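Local structure of xylooligosaccharide oxidase (Myceliophthora thermophila, 5L6G) at residues Q338-Y343 and E412-S417. The protein oxidises the C1 hydroxyl of xylooligosaccharides and related sugars to lactones, passing the electrons through a bicovalently bound FAD to oxygen to give hydrogen peroxide. Numbering follows the deposited sequence.
Sequences QSETFY and ELYDRS. With XYP (beta-D-xylopyranose), chain H.
Phe342 and Tyr343 face Arg416 and Asp415 across neighbouring antiparallel strands of the large sheet beside the flavin, and the face bearing Phe342, Tyr414 and Arg416 carries most of the side-chain contact. Tyr343 and Asp415 form a hydrogen-bonded pair: Tyr343 N reaches Asp415 O at 2.8 Å, and Tyr343 O takes the return bond. Next to it, Phe342 and Arg416 are a non-hydrogen-bonded pair with their CA atoms 4.0 Å apart. With CG between its own backbone N and carbonyl carbon (chi1 65°), Phe342 lays its ring against that of Tyr414. The two make an offset stack, planes 15° apart and centroids 4.4 Å apart. The slip puts Tyr414 OH over the middle of the phenylalanine ring, while Phe342 CD2 lies over the tyrosine. An alanine in place of Phe342 would probably open a gap against this face of Tyr414 and leave its ring less firmly held. That hydroxyl also donates to Glu340 OE1 at 2.7 Å, meeting the carboxylate from above its plane. The Glu340 carboxylate in turn stacks on one face of the Arg416 guanidinium, planes only 3° apart; with Glu340 OE2 3.6 Å from Arg416 NH1, this salt bridge works through charge alone. At the guanidinium edge, a water accepts from Arg416 NE and Thr341 N and donates to Ser417 O. Tyr376 on the next strand also stacks with Tyr414. Two residues before Tyr414, Glu412 binds the substrate, its OE2 hydrogen-bonded to Tyr96 OH. The paired strands belong to the antiparallel substrate-domain sheet beside the flavin, as in berberine bridge enzyme-like oxidases.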
ATOM      1  N   GLN A 338      -8.833  -4.729 -13.990  1.00 30.58           N
ATOM      2  CA  GLN A 338      -9.290  -5.524 -12.863  1.00 29.78           C
ATOM      3  C   GLN A 338     -10.009  -4.569 -11.917  1.00 25.44           C
ATOM      4  O   GLN A 338      -9.519  -3.454 -11.659  1.00 25.19           O
ATOM      5  CB  GLN A 338      -8.123  -6.206 -12.142  1.00 32.48           C
ATOM      6  CG  GLN A 338      -7.360  -7.204 -12.997  1.00 35.51           C
ATOM      7  CD  GLN A 338      -8.247  -8.315 -13.518  1.00 38.42           C
ATOM      8  OE1 GLN A 338      -8.695  -8.275 -14.671  1.00 42.63           O
ATOM      9  NE2 GLN A 338      -8.523  -9.308 -12.670  1.00 40.17           N
ATOM     10  N   SER A 339     -11.190  -4.956 -11.452  1.00 20.38           N
ATOM     11  CA  SER A 339     -11.889  -4.118 -10.485  1.00 17.94           C
ATOM     12  C   SER A 339     -12.783  -4.947  -9.556  1.00 16.54           C
ATOM     13  O   SER A 339     -13.168  -6.057  -9.890  1.00 16.16           O
ATOM     14  CB  SER A 339     -12.702  -3.046 -11.198  1.00 17.78           C
ATOM     15  OG  SER A 339     -13.756  -3.609 -11.941  1.00 18.41           O
ATOM     16  N   GLU A 340     -13.075  -4.383  -8.389  1.00 14.76           N
ATOM     17  CA  GLU A 340     -13.969  -4.984  -7.399  1.00 14.13           C
ATOM     18  C   GLU A 340     -14.820  -3.896  -6.799  1.00 13.27           C
ATOM     19  O   GLU A 340     -14.521  -2.693  -6.956  1.00 12.59           O
ATOM     20  CB  GLU A 340     -13.185  -5.687  -6.285  1.00 13.73           C
ATOM     21  CG  GLU A 340     -12.246  -6.750  -6.803  1.00 14.16           C
ATOM     22  CD  GLU A 340     -11.466  -7.462  -5.730  1.00 14.34           C
ATOM     23  OE1 GLU A 340     -11.652  -7.214  -4.520  1.00 14.13           O
ATOM     24  OE2 GLU A 340     -10.635  -8.296  -6.119  1.00 15.40           O
ATOM     25  N   THR A 341     -15.890  -4.309  -6.131  1.00 12.84           N
ATOM     26  CA  THR A 341     -16.774  -3.371  -5.439  1.00 12.71           C
ATOM     27  C   THR A 341     -16.652  -3.668  -3.964  1.00 12.15           C
ATOM     28  O   THR A 341     -16.945  -4.771  -3.530  1.00 12.03           O
ATOM     29  CB  THR A 341     -18.231  -3.543  -5.876  1.00 13.33           C
ATOM     30  OG1 THR A 341     -18.322  -3.364  -7.297  1.00 13.82           O
ATOM     31  CG2 THR A 341     -19.144  -2.540  -5.189  1.00 13.41           C
ATOM     32  N   PHE A 342     -16.236  -2.686  -3.181  1.00 11.60           N
ATOM     33  CA  PHE A 342     -15.931  -2.954  -1.792  1.00 11.26           C
ATOM     34  C   PHE A 342     -15.820  -1.688  -0.943  1.00 10.95           C
ATOM     35  O   PHE A 342     -15.739  -0.550  -1.464  1.00 10.47           O
ATOM     36  CB  PHE A 342     -14.618  -3.753  -1.701  1.00 10.95           C
ATOM     37  CG  PHE A 342     -13.414  -2.983  -2.188  1.00 10.64           C
ATOM     38  CD1 PHE A 342     -13.124  -2.915  -3.539  1.00 10.99           C
ATOM     39  CD2 PHE A 342     -12.593  -2.305  -1.301  1.00 10.28           C
ATOM     40  CE1 PHE A 342     -12.031  -2.185  -3.998  1.00 10.69           C
ATOM     41  CE2 PHE A 342     -11.485  -1.586  -1.759  1.00 10.10           C
ATOM     42  CZ  PHE A 342     -11.214  -1.528  -3.105  1.00 10.24           C
ATOM     43  N   TYR A 343     -15.811  -1.925   0.374  1.00 10.60           N
ATOM     44  CA  TYR A 343     -15.380  -0.949   1.360  1.00 10.26           C
ATOM     45  C   TYR A 343     -14.229  -1.565   2.130  1.00 10.19           C
ATOM     46  O   TYR A 343     -14.207  -2.760   2.317  1.00 10.36           O
ATOM     47  CB  TYR A 343     -16.512  -0.568   2.317  1.00 10.27           C
ATOM     48  CG  TYR A 343     -16.089   0.440   3.363  1.00  9.91           C
ATOM     49  CD1 TYR A 343     -15.474   1.613   3.004  1.00  9.72           C
ATOM     50  CD2 TYR A 343     -16.323   0.226   4.713  1.00  9.93           C
ATOM     51  CE1 TYR A 343     -15.084   2.550   3.950  1.00  9.63           C
ATOM     52  CE2 TYR A 343     -15.944   1.163   5.671  1.00  9.78           C
ATOM     53  CZ  TYR A 343     -15.320   2.330   5.274  1.00  9.72           C
ATOM     54  OH  TYR A 343     -14.917   3.287   6.195  1.00  9.78           O
ATOM     55  N   GLU A 412      -5.657  -5.116   7.298  1.00 11.02           N
ATOM     56  CA  GLU A 412      -6.523  -4.773   6.205  1.00 11.75           C
ATOM     57  C   GLU A 412      -7.881  -5.404   6.510  1.00 11.64           C
ATOM     58  O   GLU A 412      -7.955  -6.607   6.767  1.00 11.59           O
ATOM     59  CB  GLU A 412      -6.010  -5.314   4.873  1.00 12.01           C
ATOM     60  CG  GLU A 412      -6.836  -4.825   3.691  1.00 12.91           C
ATOM     61  CD  GLU A 412      -6.383  -5.394   2.358  1.00 14.06           C
ATOM     62  OE1 GLU A 412      -5.520  -6.317   2.332  1.00 14.20           O
ATOM     63  OE2 GLU A 412      -6.925  -4.929   1.332  1.00 15.39           O
ATOM     64  N   LEU A 413      -8.927  -4.583   6.487  1.00 11.70           N
ATOM     65  CA  LEU A 413     -10.298  -5.048   6.632  1.00 12.32           C
ATOM     66  C   LEU A 413     -11.016  -4.735   5.336  1.00 12.31           C
ATOM     67  O   LEU A 413     -10.991  -3.618   4.863  1.00 11.83           O
ATOM     68  CB  LEU A 413     -11.017  -4.389   7.813  1.00 12.97           C
ATOM     69  CG  LEU A 413     -10.456  -4.541   9.239  1.00 13.69           C
ATOM     70  CD1 LEU A 413      -9.314  -3.585   9.502  1.00 14.24           C
ATOM     71  CD2 LEU A 413     -11.545  -4.323  10.283  1.00 14.41           C
ATOM     72  N   TYR A 414     -11.654  -5.744   4.757  1.00 12.63           N
ATOM     73  CA  TYR A 414     -12.115  -5.659   3.377  1.00 12.64           C
ATOM     74  C   TYR A 414     -13.503  -6.236   3.291  1.00 12.81           C
ATOM     75  O   TYR A 414     -13.742  -7.349   3.742  1.00 13.46           O
ATOM     76  CB  TYR A 414     -11.163  -6.444   2.490  1.00 12.53           C
ATOM     77  CG  TYR A 414     -11.135  -6.070   1.029  1.00 12.61           C
ATOM     78  CD1 TYR A 414     -10.234  -5.121   0.559  1.00 12.37           C
ATOM     79  CD2 TYR A 414     -11.937  -6.714   0.102  1.00 13.05           C
ATOM     80  CE1 TYR A 414     -10.169  -4.793  -0.785  1.00 12.60           C
ATOM     81  CE2 TYR A 414     -11.872  -6.389  -1.254  1.00 13.16           C
ATOM     82  CZ  TYR A 414     -10.970  -5.432  -1.681  1.00 12.87           C
ATOM     83  OH  TYR A 414     -10.856  -5.117  -3.008  1.00 12.80           O
ATOM     84  N   ASP A 415     -14.419  -5.496   2.681  1.00 12.50           N
ATOM     85  CA  ASP A 415     -15.839  -5.867   2.671  1.00 12.52           C
ATOM     86  C   ASP A 415     -16.336  -5.688   1.237  1.00 12.58           C
ATOM     87  O   ASP A 415     -16.555  -4.569   0.789  1.00 11.80           O
ATOM     88  CB  ASP A 415     -16.584  -4.986   3.677  1.00 12.77           C
ATOM     89  CG  ASP A 415     -18.085  -5.165   3.650  1.00 13.41           C
ATOM     90  OD1 ASP A 415     -18.596  -6.141   3.020  1.00 13.64           O
ATOM     91  OD2 ASP A 415     -18.773  -4.299   4.282  1.00 13.57           O
ATOM     92  N   ARG A 416     -16.463  -6.801   0.520  1.00 12.77           N
ATOM     93  CA  ARG A 416     -16.634  -6.805  -0.933  1.00 13.34           C
ATOM     94  C   ARG A 416     -18.028  -7.298  -1.277  1.00 14.22           C
ATOM     95  O   ARG A 416     -18.487  -8.280  -0.696  1.00 14.46           O
ATOM     96  CB  ARG A 416     -15.606  -7.736  -1.577  1.00 13.39           C
ATOM     97  CG  ARG A 416     -15.762  -7.900  -3.077  1.00 13.65           C
ATOM     98  CD  ARG A 416     -14.751  -8.890  -3.629  1.00 13.87           C
ATOM     99  NE  ARG A 416     -14.843  -8.991  -5.084  1.00 14.08           N
ATOM    100  CZ  ARG A 416     -14.099  -9.813  -5.823  1.00 14.61           C
ATOM    101  NH1 ARG A 416     -13.218 -10.633  -5.257  1.00 14.54           N
ATOM    102  NH2 ARG A 416     -14.265  -9.847  -7.134  1.00 15.23           N
ATOM    103  N   SER A 417     -18.701  -6.614  -2.192  1.00 14.56           N
ATOM    104  CA  SER A 417     -19.999  -7.082  -2.669  1.00 15.57           C
ATOM    105  C   SER A 417     -19.878  -7.464  -4.135  1.00 16.04           C
ATOM    106  O   SER A 417     -19.062  -6.875  -4.853  1.00 15.50           O
ATOM    107  CB  SER A 417     -21.072  -5.995  -2.500  1.00 15.67           C
ATOM    108  OG  SER A 417     -20.747  -4.820  -3.207  1.00 15.76           O
TER
HETATM  109  O1  XYP H 509      -2.764  -6.803   1.683  1.00 35.63           O
HETATM  110  C1  XYP H 509      -3.239  -7.180   0.392  1.00 32.88           C
HETATM  111  C2  XYP H 509      -3.197  -8.702   0.269  1.00 32.75           C
HETATM  112  C3  XYP H 509      -3.880  -9.171  -1.009  1.00 33.05           C
HETATM  113  C4  XYP H 509      -5.281  -8.573  -1.107  1.00 32.92           C
HETATM  114  C5  XYP H 509      -5.237  -7.048  -0.947  1.00 32.40           C
HETATM  115  O2  XYP H 509      -1.827  -9.103   0.261  1.00 27.57           O
HETATM  116  O3  XYP H 509      -3.883 -10.606  -1.087  1.00 34.47           O
HETATM  117  O4  XYP H 509      -5.841  -8.850  -2.397  1.00 31.47           O
HETATM  118  O5  XYP H 509      -4.552  -6.665   0.241  1.00 34.32           O
HETATM  119  O   HOH W   1     -16.705  -7.186  -6.218  1.00 11.57           O